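Local coordinates for putative tRNA (Adenine(37)-N6)-methyltransferase (Pseudomonas aeruginosa, PDB 7BTU), which probably methylates the N6-threonylcarbamoyladenosine at position 37 of tRNA, drawing the methyl group from S-adenosyl-L-methionine, at residues Pro35-Thr40 and Ser123-Leu128. Residues are numbered along the deposited sequence; the frame is centred on the assembly and turned at random.
Sequences PAARGT and SGIDLL
The flat group at the centre of this contact is the Ala37 carbonyl, approached on both faces by residues 123-125: Ile125 N and CG2 lie on one side of its plane, Ser123 CA and Gly124 N on the opposite side. Ile125 N donates a hydrogen bond of 3.0 Å to Ala37 O; it is nearly straight at the hydrogen (170°), yet the nitrogen stands 31° above the carbonyl plane. Ser123 CA adds a CA-H...O contact to the same Ala37 O at 3.4 Å, and Gly124 N lies 2.9 Å from it. This buried oxygen is therefore faced by three consecutive residues. Gly124 carries the bend with a positive phi, a conformation readily adopted without a side chain.

Ile125 reaches across with both branches. Its CG2 sits over the Ala37 peptide, 3.5 Å from Ala37 O, and also approaches Ala37 CB. With CG1 anti to the backbone N (chi1 -157°) and the chain extended beyond it, CD1 runs alongside the strand to meet Gly39 CA at 3.9 Å. Gly39, having no side chain, lets CD1 come against its CA. Ile17 and Ser19 of strand 15-19 also touch Ile125, while Leu187 of helix 184-193 packs on Ala37.

At the other end, Ser123 CB abuts Pro35 O at 3.4 Å. The Ser123 hydroxyl serves a different partner, hydrogen-bonding to Glu113 OE1.

Strands 38-43 and 119-123 are antiparallel neighbours, as the backbone bonding of Gly39 with Leu122 confirms. The chain leaving strand 119-123 turns round the Ala37 carbonyl and lays an isoleucine against Gly39 of the neighbouring strand, at the margin of the closed six-stranded antiparallel beta-barrel of the TrmO N-terminal domain.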
loop_
_atom_site.group_PDB
_atom_site.type_symbol
_atom_site.label_atom_id
_atom_site.label_comp_id
_atom_site.label_asym_id
_atom_site.label_seq_id
_atom_site.Cartn_x
_atom_site.Cartn_y
_atom_site.Cartn_z
ATOM N N PRO B 35 -4.151 -8.529 -17.354
ATOM C CA PRO B 35 -3.253 -7.545 -17.954
ATOM C C PRO B 35 -3.875 -6.766 -19.090
ATOM O O PRO B 35 -3.348 -5.696 -19.431
ATOM C CB PRO B 35 -2.076 -8.406 -18.440
ATOM C CG PRO B 35 -2.695 -9.757 -18.677
ATOM C CD PRO B 35 -3.698 -9.917 -17.594
ATOM N N ALA B 36 -4.949 -7.273 -19.721
ATOM C CA ALA B 36 -5.549 -6.481 -20.791
ATOM C C ALA B 36 -6.364 -5.305 -20.265
ATOM O O ALA B 36 -6.876 -4.529 -21.079
ATOM C CB ALA B 36 -6.421 -7.393 -21.704
ATOM N N ALA B 37 -6.541 -5.194 -18.941
ATOM C CA ALA B 37 -7.239 -4.067 -18.318
ATOM C C ALA B 37 -6.228 -2.913 -18.256
ATOM O O ALA B 37 -5.384 -2.861 -17.373
ATOM C CB ALA B 37 -7.784 -4.437 -16.929
ATOM N N ARG B 38 -6.294 -2.005 -19.222
ATOM C CA ARG B 38 -5.273 -0.975 -19.375
ATOM C C ARG B 38 -5.803 0.417 -19.023
ATOM O O ARG B 38 -7.007 0.710 -19.066
ATOM C CB ARG B 38 -4.731 -0.997 -20.798
ATOM C CG ARG B 38 -3.867 -2.304 -21.049
ATOM C CD ARG B 38 -3.378 -2.390 -22.476
ATOM N NE ARG B 38 -2.674 -1.159 -22.793
ATOM C CZ ARG B 38 -2.451 -0.742 -24.028
ATOM N NH1 ARG B 38 -2.874 -1.486 -25.036
ATOM N NH2 ARG B 38 -1.786 0.397 -24.248
ATOM N N GLY B 39 -4.876 1.290 -18.681
ATOM C CA GLY B 39 -5.288 2.664 -18.439
ATOM C C GLY B 39 -4.063 3.551 -18.393
ATOM O O GLY B 39 -2.919 3.083 -18.497
ATOM N N THR B 40 -4.312 4.847 -18.242
ATOM C CA THR B 40 -3.180 5.755 -18.092
ATOM C C THR B 40 -3.427 6.631 -16.871
ATOM O O THR B 40 -4.567 6.797 -16.409
ATOM C CB THR B 40 -2.974 6.618 -19.334
ATOM O OG1 THR B 40 -4.190 7.318 -19.614
ATOM C CG2 THR B 40 -2.629 5.754 -20.556
ATOM N N SER B 123 -1.237 -1.388 -16.635
ATOM C CA SER B 123 -1.963 -2.594 -17.036
ATOM C C SER B 123 -2.301 -3.358 -15.783
ATOM O O SER B 123 -1.713 -3.128 -14.713
ATOM C CB SER B 123 -1.149 -3.475 -17.993
ATOM O OG SER B 123 -0.063 -3.989 -17.274
ATOM N N GLY B 124 -3.303 -4.227 -15.914
ATOM C CA GLY B 124 -3.802 -4.864 -14.723
ATOM C C GLY B 124 -4.457 -3.872 -13.802
ATOM O O GLY B 124 -4.371 -4.025 -12.583
ATOM N N ILE B 125 -5.126 -2.888 -14.349
ATOM C CA ILE B 125 -5.598 -1.766 -13.547
ATOM C C ILE B 125 -6.873 -2.177 -12.807
ATOM O O ILE B 125 -7.623 -3.047 -13.259
ATOM C CB ILE B 125 -5.826 -0.549 -14.483
ATOM C CG1 ILE B 125 -5.754 0.782 -13.716
ATOM C CG2 ILE B 125 -7.160 -0.643 -15.291
ATOM C CD1 ILE B 125 -5.806 1.955 -14.635
ATOM N N ASP B 126 -7.128 -1.558 -11.636
ATOM C CA ASP B 126 -8.368 -1.802 -10.914
ATOM C C ASP B 126 -9.058 -0.506 -10.528
ATOM O O ASP B 126 -9.737 -0.467 -9.501
ATOM C CB ASP B 126 -8.119 -2.653 -9.665
ATOM C CG ASP B 126 -7.229 -1.956 -8.611
ATOM O OD1 ASP B 126 -6.675 -0.844 -8.884
ATOM O OD2 ASP B 126 -7.068 -2.549 -7.504
ATOM N N LEU B 127 -8.796 0.580 -11.250
ATOM C CA LEU B 127 -9.320 1.896 -10.902
ATOM C C LEU B 127 -10.331 2.349 -11.926
ATOM O O LEU B 127 -10.110 2.189 -13.123
ATOM C CB LEU B 127 -8.187 2.948 -10.818
ATOM C CG LEU B 127 -7.167 2.632 -9.720
ATOM C CD1 LEU B 127 -6.057 3.650 -9.739
ATOM C CD2 LEU B 127 -7.851 2.629 -8.359
ATOM N N LEU B 128 -11.376 3.014 -11.456
ATOM C CA LEU B 128 -12.388 3.557 -12.350
ATOM C C LEU B 128 -11.840 4.705 -13.177
ATOM O O LEU B 128 -10.977 5.476 -12.727
ATOM C CB LEU B 128 -13.593 4.064 -11.531
ATOM C CG LEU B 128 -14.406 2.934 -10.892
ATOM C CD1 LEU B 128 -15.388 3.516 -9.819
ATOM C CD2 LEU B 128 -15.242 2.135 -11.961
#